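Local coordinates for mRNA export factor (Human herpesvirus 1, PDB 4YXP), which regulates viral gene expression, inhibits cellular splicing and mediates nuclear export of intronless viral mRNAs, its folded C-terminal part forming an intertwined dimer, at residues B[102-105]-B[106-110]; B[56-59]-B[60-64]; B[67-70]-B[71-74]. All coordinates share one frame; numbering follows the deposited sequence.

Contact 1 (B[102-105]-B[106-110]); sequences MRDC and VLRQE
In the C-terminal turns of helix 93-109, packed on by helix 146-167 and the second subunit, Val106 N and Leu107 N make i to i+4 bonds to Met102 O (3.0 Å) and Arg103 O (2.9 Å), and Arg108 N follows with a more bent bond to Asp104 O. On one flank, Asp104 and Arg108 form a salt bridge, with OD2 of Asp104 2.7 Å from NE of Arg108. The oxygen meets the edge of the guanidinium, while NE approaches from above the carboxylate plane; the two planes are 30° apart. Asp104 leans along the helix toward Arg108 because its chi1 of -162° turns CG away from the backbone N. On another flank Leu107 lies against the extended Arg103 chain, its CD2 3.8 Å from Arg103 NE. Gln109 folds back, NE2 donating almost straight to Val106 O at 2.9 Å, a carbonyl that also accepts Gln109 N. Arginine suits both buried sites by its several donors: NH1 of Arg103 bonds to Glu121 and to Gly266 O of the second subunit while NE takes Thr145; NH1 of Arg108 serves Asp151 and Thr155 O of the second subunit, leaving NE to Asp104. That bond probably helps hold Arg108 in place for its dimer contact, and nearby carboxylates probably offset the buried charge.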
ATOM      1  N   MET B 102      10.349  -4.631 -11.996  1.00 26.42           N
ATOM      2  CA  MET B 102      10.583  -3.254 -11.573  1.00 27.02           C
ATOM      3  C   MET B 102       9.279  -2.462 -11.496  1.00 22.86           C
ATOM      4  O   MET B 102       9.056  -1.710 -10.546  1.00 22.16           O
ATOM      5  CB  MET B 102      11.565  -2.563 -12.521  1.00 31.76           C
ATOM      6  CG  MET B 102      13.037  -2.746 -12.136  1.00 37.37           C
ATOM      7  SD  MET B 102      14.160  -1.945 -13.301  1.00 43.30           S
ATOM      8  CE  MET B 102      13.678  -2.736 -14.817  1.00 44.50           C
ATOM      9  N   ARG B 103       8.413  -2.638 -12.485  1.00 20.44           N
ATOM     10  CA  ARG B 103       7.129  -1.943 -12.491  1.00 19.69           C
ATOM     11  C   ARG B 103       6.292  -2.342 -11.279  1.00 20.30           C
ATOM     12  O   ARG B 103       5.546  -1.530 -10.732  1.00 19.92           O
ATOM     13  CB  ARG B 103       6.355  -2.238 -13.776  1.00 20.19           C
ATOM     14  CG  ARG B 103       4.954  -1.611 -13.816  1.00 20.72           C
ATOM     15  CD  ARG B 103       4.246  -1.903 -15.132  1.00 21.49           C
ATOM     16  NE  ARG B 103       2.848  -1.475 -15.118  1.00 21.06           N
ATOM     17  CZ  ARG B 103       2.412  -0.284 -15.514  1.00 20.51           C
ATOM     18  NH1 ARG B 103       3.258   0.634 -15.973  1.00 19.27           N
ATOM     19  NH2 ARG B 103       1.116  -0.006 -15.449  1.00 21.37           N
ATOM     20  N   ASP B 104       6.415  -3.599 -10.866  1.00 21.47           N
ATOM     21  CA  ASP B 104       5.640  -4.102  -9.744  1.00 23.38           C
ATOM     22  C   ASP B 104       6.022  -3.339  -8.482  1.00 21.93           C
ATOM     23  O   ASP B 104       5.155  -2.958  -7.696  1.00 21.18           O
ATOM     24  CB  ASP B 104       5.862  -5.604  -9.560  1.00 29.10           C
ATOM     25  CG  ASP B 104       4.777  -6.255  -8.722  1.00 36.15           C
ATOM     26  OD1 ASP B 104       3.761  -6.701  -9.296  1.00 39.76           O
ATOM     27  OD2 ASP B 104       4.934  -6.317  -7.490  1.00 39.21           O
ATOM     28  N   CYS B 105       7.320  -3.101  -8.304  1.00 21.92           N
ATOM     29  CA  CYS B 105       7.807  -2.346  -7.154  1.00 23.54           C
ATOM     30  C   CYS B 105       7.368  -0.887  -7.217  1.00 21.35           C
ATOM     31  O   CYS B 105       6.978  -0.306  -6.205  1.00 20.78           O
ATOM     32  CB  CYS B 105       9.330  -2.423  -7.064  1.00 27.67           C
ATOM     33  SG  CYS B 105       9.964  -4.058  -6.652  1.00 31.25           S
ATOM     34  N   VAL B 106       7.440  -0.293  -8.403  1.00 20.53           N
ATOM     35  CA  VAL B 106       7.038   1.097  -8.581  1.00 20.18           C
ATOM     36  C   VAL B 106       5.579   1.279  -8.175  1.00 18.95           C
ATOM     37  O   VAL B 106       5.246   2.182  -7.412  1.00 20.54           O
ATOM     38  CB  VAL B 106       7.256   1.561 -10.033  1.00 22.10           C
ATOM     39  CG1 VAL B 106       6.678   2.962 -10.254  1.00 23.68           C
ATOM     40  CG2 VAL B 106       8.735   1.548 -10.377  1.00 22.82           C
ATOM     41  N   LEU B 107       4.717   0.413  -8.688  1.00 17.68           N
ATOM     42  CA  LEU B 107       3.282   0.546  -8.483  1.00 19.95           C
ATOM     43  C   LEU B 107       2.885   0.311  -7.027  1.00 21.64           C
ATOM     44  O   LEU B 107       1.882   0.854  -6.551  1.00 21.44           O
ATOM     45  CB  LEU B 107       2.531  -0.423  -9.402  1.00 20.56           C
ATOM     46  CG  LEU B 107       2.043   0.175 -10.727  1.00 21.87           C
ATOM     47  CD1 LEU B 107       3.134   0.971 -11.428  1.00 22.43           C
ATOM     48  CD2 LEU B 107       1.522  -0.925 -11.644  1.00 23.02           C
ATOM     49  N   ARG B 108       3.676  -0.485  -6.317  1.00 22.27           N
ATOM     50  CA  ARG B 108       3.384  -0.781  -4.918  1.00 22.27           C
ATOM     51  C   ARG B 108       3.831   0.341  -3.975  1.00 22.37           C
ATOM     52  O   ARG B 108       3.472   0.336  -2.791  1.00 24.00           O
ATOM     53  CB  ARG B 108       4.027  -2.119  -4.524  1.00 21.73           C
ATOM     54  CG  ARG B 108       3.243  -3.303  -5.083  1.00 19.83           C
ATOM     55  CD  ARG B 108       3.877  -4.668  -4.864  1.00 19.29           C
ATOM     56  NE  ARG B 108       3.101  -5.686  -5.570  1.00 19.44           N
ATOM     57  CZ  ARG B 108       2.010  -6.282  -5.098  1.00 20.78           C
ATOM     58  NH1 ARG B 108       1.559  -6.004  -3.881  1.00 20.26           N
ATOM     59  NH2 ARG B 108       1.374  -7.178  -5.840  1.00 22.69           N
ATOM     60  N   GLN B 109       4.587   1.312  -4.490  1.00 21.49           N
ATOM     61  CA  GLN B 109       5.028   2.440  -3.664  1.00 23.97           C
ATOM     62  C   GLN B 109       4.571   3.805  -4.195  1.00 23.83           C
ATOM     63  O   GLN B 109       4.968   4.841  -3.662  1.00 25.02           O
ATOM     64  CB  GLN B 109       6.558   2.428  -3.519  1.00 24.90           C
ATOM     65  CG  GLN B 109       7.346   2.577  -4.817  1.00 24.60           C
ATOM     66  CD  GLN B 109       7.474   4.018  -5.280  1.00 25.13           C
ATOM     67  OE1 GLN B 109       8.158   4.827  -4.653  1.00 26.23           O
ATOM     68  NE2 GLN B 109       6.821   4.344  -6.390  1.00 24.89           N
ATOM     69  N   GLU B 110       3.732   3.811  -5.229  1.00 21.82           N
ATOM     70  CA  GLU B 110       3.225   5.067  -5.795  1.00 22.49           C
ATOM     71  C   GLU B 110       2.266   5.786  -4.851  1.00 22.85           C
ATOM     72  O   GLU B 110       1.588   5.144  -4.046  1.00 22.41           O
ATOM     73  CB  GLU B 110       2.513   4.805  -7.130  1.00 24.96           C
ATOM     74  CG  GLU B 110       3.446   4.616  -8.300  1.00 28.07           C
ATOM     75  CD  GLU B 110       2.713   4.465  -9.623  1.00 29.81           C
ATOM     76  OE1 GLU B 110       1.651   3.801  -9.651  1.00 27.58           O
ATOM     77  OE2 GLU B 110       3.205   5.012 -10.632  1.00 32.91           O
TER

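Contact 2 (B[56-59]-B[60-64]); sequences APVL and AGQGG
Ala60 N reaches back to Ala56 O at 3.5 Å, a weak bond across the weakly bonded helical turn at about 56-59. The same carbonyl also takes Leu59 N at 3.2 Å, so one acceptor holds two successive N-H groups. The methyl of Ala60 stays near the turn, with CB 4.1 Å from Ala56 O.

The packed side belongs to Val58 and Leu59. Leu59 holds CG anti to its carbonyl carbon (chi1 -74°), which sends the branched end inward to Phe48 and Ser53 and to Leu85 and Thr88 of helix 75-91. Val58, a compact branched residue, lies against Arg71 and meets Lys267 of the second subunit.

The other side is looser. Ala60, Gly61 and Gly63 are solvent-exposed, and the two glycines probably leave the loop flexible; Pro57, also largely exposed, still packs on Arg71. The Gln62 side chain starts out toward the turn but is poorly ordered, so its amide end is not settled. Val264 of the second subunit packs on Gln62, and His265 ND1 of that subunit is hydrogen-bonded to Ala60 O, so the loop is part of the dimer interface. Gly61 is the centre of an inverse gamma turn, in which Gln62 N bonds weakly to Ala60 O at 2.9 Å: a single helical turn running out into a glycine-rich loop.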
ATOM      1  N   ALA B  56      11.178   4.638 -27.391  1.00 32.91           N
ATOM      2  CA  ALA B  56      12.565   4.526 -26.940  1.00 35.51           C
ATOM      3  C   ALA B  56      12.811   5.175 -25.569  1.00 34.94           C
ATOM      4  O   ALA B  56      13.538   4.616 -24.749  1.00 35.20           O
ATOM      5  CB  ALA B  56      13.502   5.129 -27.981  1.00 39.36           C
ATOM      6  N   PRO B  57      12.221   6.356 -25.316  1.00 34.99           N
ATOM      7  CA  PRO B  57      12.448   7.004 -24.016  1.00 34.62           C
ATOM      8  C   PRO B  57      12.028   6.175 -22.794  1.00 31.14           C
ATOM      9  O   PRO B  57      12.677   6.278 -21.754  1.00 31.71           O
ATOM     10  CB  PRO B  57      11.600   8.276 -24.115  1.00 36.39           C
ATOM     11  CG  PRO B  57      11.559   8.576 -25.568  1.00 38.17           C
ATOM     12  CD  PRO B  57      11.480   7.239 -26.237  1.00 36.26           C
ATOM     13  N   VAL B  58      10.970   5.378 -22.910  1.00 28.51           N
ATOM     14  CA  VAL B  58      10.497   4.588 -21.773  1.00 28.92           C
ATOM     15  C   VAL B  58      10.931   3.125 -21.872  1.00 29.73           C
ATOM     16  O   VAL B  58      10.559   2.309 -21.028  1.00 28.41           O
ATOM     17  CB  VAL B  58       8.954   4.680 -21.627  1.00 27.20           C
ATOM     18  CG1 VAL B  58       8.536   6.102 -21.282  1.00 28.28           C
ATOM     19  CG2 VAL B  58       8.249   4.202 -22.893  1.00 26.55           C
ATOM     20  N   LEU B  59      11.723   2.791 -22.888  1.00 32.38           N
ATOM     21  CA  LEU B  59      12.222   1.424 -23.042  1.00 34.77           C
ATOM     22  C   LEU B  59      13.621   1.246 -22.452  1.00 41.21           C
ATOM     23  O   LEU B  59      14.057   0.122 -22.207  1.00 40.62           O
ATOM     24  CB  LEU B  59      12.235   1.018 -24.519  1.00 35.23           C
ATOM     25  CG  LEU B  59      10.879   0.703 -25.157  1.00 33.73           C
ATOM     26  CD1 LEU B  59      11.052   0.375 -26.632  1.00 34.36           C
ATOM     27  CD2 LEU B  59      10.182  -0.442 -24.441  1.00 32.43           C
ATOM     28  N   ALA B  60      14.325   2.350 -22.229  1.00 48.44           N
ATOM     29  CA  ALA B  60      15.663   2.294 -21.648  1.00 55.32           C
ATOM     30  C   ALA B  60      15.605   2.247 -20.123  1.00 59.90           C
ATOM     31  O   ALA B  60      14.540   2.402 -19.521  1.00 55.69           O
ATOM     32  CB  ALA B  60      16.483   3.490 -22.103  1.00 56.43           C
ATOM     33  N   GLY B  61      16.759   2.019 -19.505  1.00 69.27           N
ATOM     34  CA  GLY B  61      16.900   2.193 -18.073  1.00 75.27           C
ATOM     35  C   GLY B  61      16.999   3.675 -17.762  1.00 81.59           C
ATOM     36  O   GLY B  61      18.057   4.169 -17.372  1.00 84.69           O
ATOM     37  N   GLN B  62      15.881   4.373 -17.959  1.00 83.71           N
ATOM     38  CA  GLN B  62      15.801   5.834 -17.836  1.00 88.53           C
ATOM     39  C   GLN B  62      16.637   6.411 -16.693  1.00 89.36           C
ATOM     40  O   GLN B  62      16.971   5.721 -15.729  1.00 90.00           O
ATOM     41  CB  GLN B  62      14.335   6.300 -17.675  1.00 90.61           C
ATOM     42  CG  GLN B  62      13.313   5.274 -17.157  1.00 91.16           C
ATOM     43  CD  GLN B  62      12.007   5.292 -17.935  1.00 90.02           C
ATOM     44  OE1 GLN B  62      11.709   4.363 -18.687  1.00 88.23           O
ATOM     45  NE2 GLN B  62      11.220   6.346 -17.755  1.00 90.68           N
ATOM     46  N   GLY B  63      16.963   7.695 -16.819  1.00 89.38           N
ATOM     47  CA  GLY B  63      17.892   8.354 -15.918  1.00 90.81           C
ATOM     48  C   GLY B  63      17.244   9.181 -14.824  1.00 87.09           C
ATOM     49  O   GLY B  63      17.892   9.526 -13.833  1.00 91.19           O
ATOM     50  N   GLY B  64      15.967   9.509 -14.997  1.00 79.06           N
ATOM     51  CA  GLY B  64      15.256  10.309 -14.017  1.00 75.29           C
ATOM     52  C   GLY B  64      13.788   9.948 -13.897  1.00 69.37           C
ATOM     53  O   GLY B  64      13.258   9.216 -14.733  1.00 64.90           O
TER

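Contact 3 (B[67-70]-B[71-74])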
ATOM      1  N   ASP B  67       7.944  11.355 -16.145  1.00 48.91           N
ATOM      2  CA  ASP B  67       7.263  12.641 -16.269  1.00 51.23           C
ATOM      3  C   ASP B  67       5.927  12.482 -16.987  1.00 47.66           C
ATOM      4  O   ASP B  67       5.882  12.280 -18.200  1.00 46.78           O
ATOM      5  CB  ASP B  67       8.138  13.647 -17.013  1.00 56.38           C
ATOM      6  CG  ASP B  67       7.542  15.039 -17.017  1.00 60.16           C
ATOM      7  OD1 ASP B  67       6.901  15.418 -16.013  1.00 61.71           O
ATOM      8  OD2 ASP B  67       7.713  15.754 -18.023  1.00 61.74           O
ATOM      9  N   ALA B  68       4.844  12.594 -16.225  1.00 46.20           N
ATOM     10  CA  ALA B  68       3.501  12.347 -16.736  1.00 43.95           C
ATOM     11  C   ALA B  68       3.150  13.218 -17.943  1.00 44.62           C
ATOM     12  O   ALA B  68       2.475  12.758 -18.863  1.00 43.27           O
ATOM     13  CB  ALA B  68       2.479  12.562 -15.627  1.00 44.58           C
ATOM     14  N   GLU B  69       3.599  14.469 -17.946  1.00 47.84           N
ATOM     15  CA  GLU B  69       3.236  15.384 -19.025  1.00 52.75           C
ATOM     16  C   GLU B  69       4.068  15.129 -20.277  1.00 51.06           C
ATOM     17  O   GLU B  69       3.553  15.216 -21.391  1.00 48.27           O
ATOM     18  CB  GLU B  69       3.386  16.843 -18.577  1.00 61.79           C
ATOM     19  CG  GLU B  69       2.306  17.319 -17.602  1.00 68.83           C
ATOM     20  CD  GLU B  69       0.892  17.019 -18.087  1.00 72.34           C
ATOM     21  OE1 GLU B  69       0.568  17.363 -19.246  1.00 73.79           O
ATOM     22  OE2 GLU B  69       0.108  16.431 -17.309  1.00 73.15           O
ATOM     23  N   THR B  70       5.347  14.811 -20.102  1.00 54.23           N
ATOM     24  CA  THR B  70       6.194  14.470 -21.240  1.00 56.27           C
ATOM     25  C   THR B  70       5.734  13.154 -21.858  1.00 51.72           C
ATOM     26  O   THR B  70       5.698  13.013 -23.083  1.00 54.67           O
ATOM     27  CB  THR B  70       7.679  14.348 -20.842  1.00 59.03           C
ATOM     28  OG1 THR B  70       8.119  15.572 -20.243  1.00 63.30           O
ATOM     29  CG2 THR B  70       8.545  14.055 -22.064  1.00 59.41           C
ATOM     30  N   ARG B  71       5.382  12.194 -21.008  1.00 43.24           N
ATOM     31  CA  ARG B  71       5.002  10.865 -21.476  1.00 36.18           C
ATOM     32  C   ARG B  71       3.496  10.735 -21.702  1.00 29.95           C
ATOM     33  O   ARG B  71       2.972   9.627 -21.790  1.00 26.19           O
ATOM     34  CB  ARG B  71       5.460   9.789 -20.478  1.00 39.59           C
ATOM     35  CG  ARG B  71       6.942   9.819 -20.091  1.00 46.34           C
ATOM     36  CD  ARG B  71       7.864  10.318 -21.197  1.00 53.41           C
ATOM     37  NE  ARG B  71       7.641   9.648 -22.476  1.00 56.09           N
ATOM     38  CZ  ARG B  71       8.272   9.965 -23.602  1.00 60.03           C
ATOM     39  NH1 ARG B  71       8.004   9.308 -24.723  1.00 60.34           N
ATOM     40  NH2 ARG B  71       9.173  10.940 -23.609  1.00 62.93           N
ATOM     41  N   ARG B  72       2.799  11.861 -21.804  1.00 30.68           N
ATOM     42  CA  ARG B  72       1.364  11.827 -22.052  1.00 31.94           C
ATOM     43  C   ARG B  72       1.076  11.464 -23.507  1.00 32.79           C
ATOM     44  O   ARG B  72       1.763  11.925 -24.420  1.00 34.53           O
ATOM     45  CB  ARG B  72       0.721  13.173 -21.713  1.00 34.21           C
ATOM     46  CG  ARG B  72      -0.802  13.128 -21.683  1.00 34.20           C
ATOM     47  CD  ARG B  72      -1.391  14.361 -21.019  1.00 36.14           C
ATOM     48  NE  ARG B  72      -2.845  14.284 -20.910  1.00 36.54           N
ATOM     49  CZ  ARG B  72      -3.590  15.125 -20.199  1.00 38.72           C
ATOM     50  NH1 ARG B  72      -3.021  16.114 -19.523  1.00 38.99           N
ATOM     51  NH2 ARG B  72      -4.906  14.973 -20.158  1.00 40.51           N
ATOM     52  N   VAL B  73       0.065  10.625 -23.706  1.00 32.51           N
ATOM     53  CA  VAL B  73      -0.412  10.286 -25.040  1.00 32.37           C
ATOM     54  C   VAL B  73      -1.923  10.464 -25.089  1.00 31.94           C
ATOM     55  O   VAL B  73      -2.622  10.209 -24.103  1.00 32.45           O
ATOM     56  CB  VAL B  73      -0.023   8.843 -25.437  1.00 30.35           C
ATOM     57  CG1 VAL B  73       1.490   8.666 -25.425  1.00 29.56           C
ATOM     58  CG2 VAL B  73      -0.693   7.829 -24.521  1.00 28.86           C
ATOM     59  N   SER B  74      -2.431  10.913 -26.231  1.00 30.77           N
ATOM     60  CA  SER B  74      -3.867  10.909 -26.459  1.00 31.04           C
ATOM     61  C   SER B  74      -4.308   9.470 -26.699  1.00 29.33           C
ATOM     62  O   SER B  74      -3.477   8.591 -26.959  1.00 27.23           O
ATOM     63  CB  SER B  74      -4.240  11.790 -27.650  1.00 33.69           C
ATOM     64  OG  SER B  74      -3.776  11.216 -28.859  1.00 32.45           O
TER
HETATM   65  O   HOH W   1       4.544  11.097 -25.060  1.00 39.47           O
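Arg71 N donates to Asp67 O over 2.9 Å and closes the turn that carries Glu69 and Thr70. The Arg71 side chain starts against the same carbonyl, its CG 3.3 Å from Asp67 O. It then bends at chi2 (-32°) and chi3, bringing the guanidinium back beside Thr70: NH2 lies 3.5 Å from the Thr70 CG2 methyl, and Thr70 O sits over one guanidinium face. Threonine probably suits this place because its methyl also meets the aliphatic part of the arginine, CD of Arg71 being 3.9 Å from Thr70 CG2.

One residue on, Arg72 N makes a weak bond to Glu69 O. The two side chains run side by side in the same direction, and Glu69 OE1 lies at the edge of the Arg72 guanidinium, 3.8 Å from NH1, in a long salt bridge, with carboxylate and guanidinium planes 74° apart. This suits an exposed acid, giving a loose electrostatic pairing in place of a close grip. A water donates to both Thr70 O and Arg72 O, 3.0 Å from each, tying the turn to the outgoing chain.

Residues 68-70 have helical backbone angles without the regular bonds; from Arg72 the chain runs extended to helix 75-91, where Ser74 is the N-cap and its OG accepts Thr77 N. The bent Arg71 packs on Pro57 and Val58 of the short helix 56-59.

Farther out, the second subunit takes hold of the extended Arg72. NH2 bonds to Asn272 O and Phe275 O of that chain, Tyr270 of the same subunit packs alongside, and its Phe269 meets Val73. The backbones of Arg71 and Val73 also hydrogen-bond to that subunit.

Contact 1 is the buried member, with its centre about 7 Å from that of the chain, whereas contact 2 is partly buried and contact 3 lies at the surface, about 20 and 18 Å out. Regular helix bonds and a short salt bridge mark contact 1; contact 2 has weak turn bonds and glycines, and contact 3 one good turn bond, a bridging water and a long ion pair. Contacts 2 and 3 touch directly, Arg71 NH2 lying 3.6 Å from Pro57 CB, and both reach helix 75-91, one by packing and the other by leading into it. All three meet the second subunit, including its residues 263-275, a region important for homodimerization.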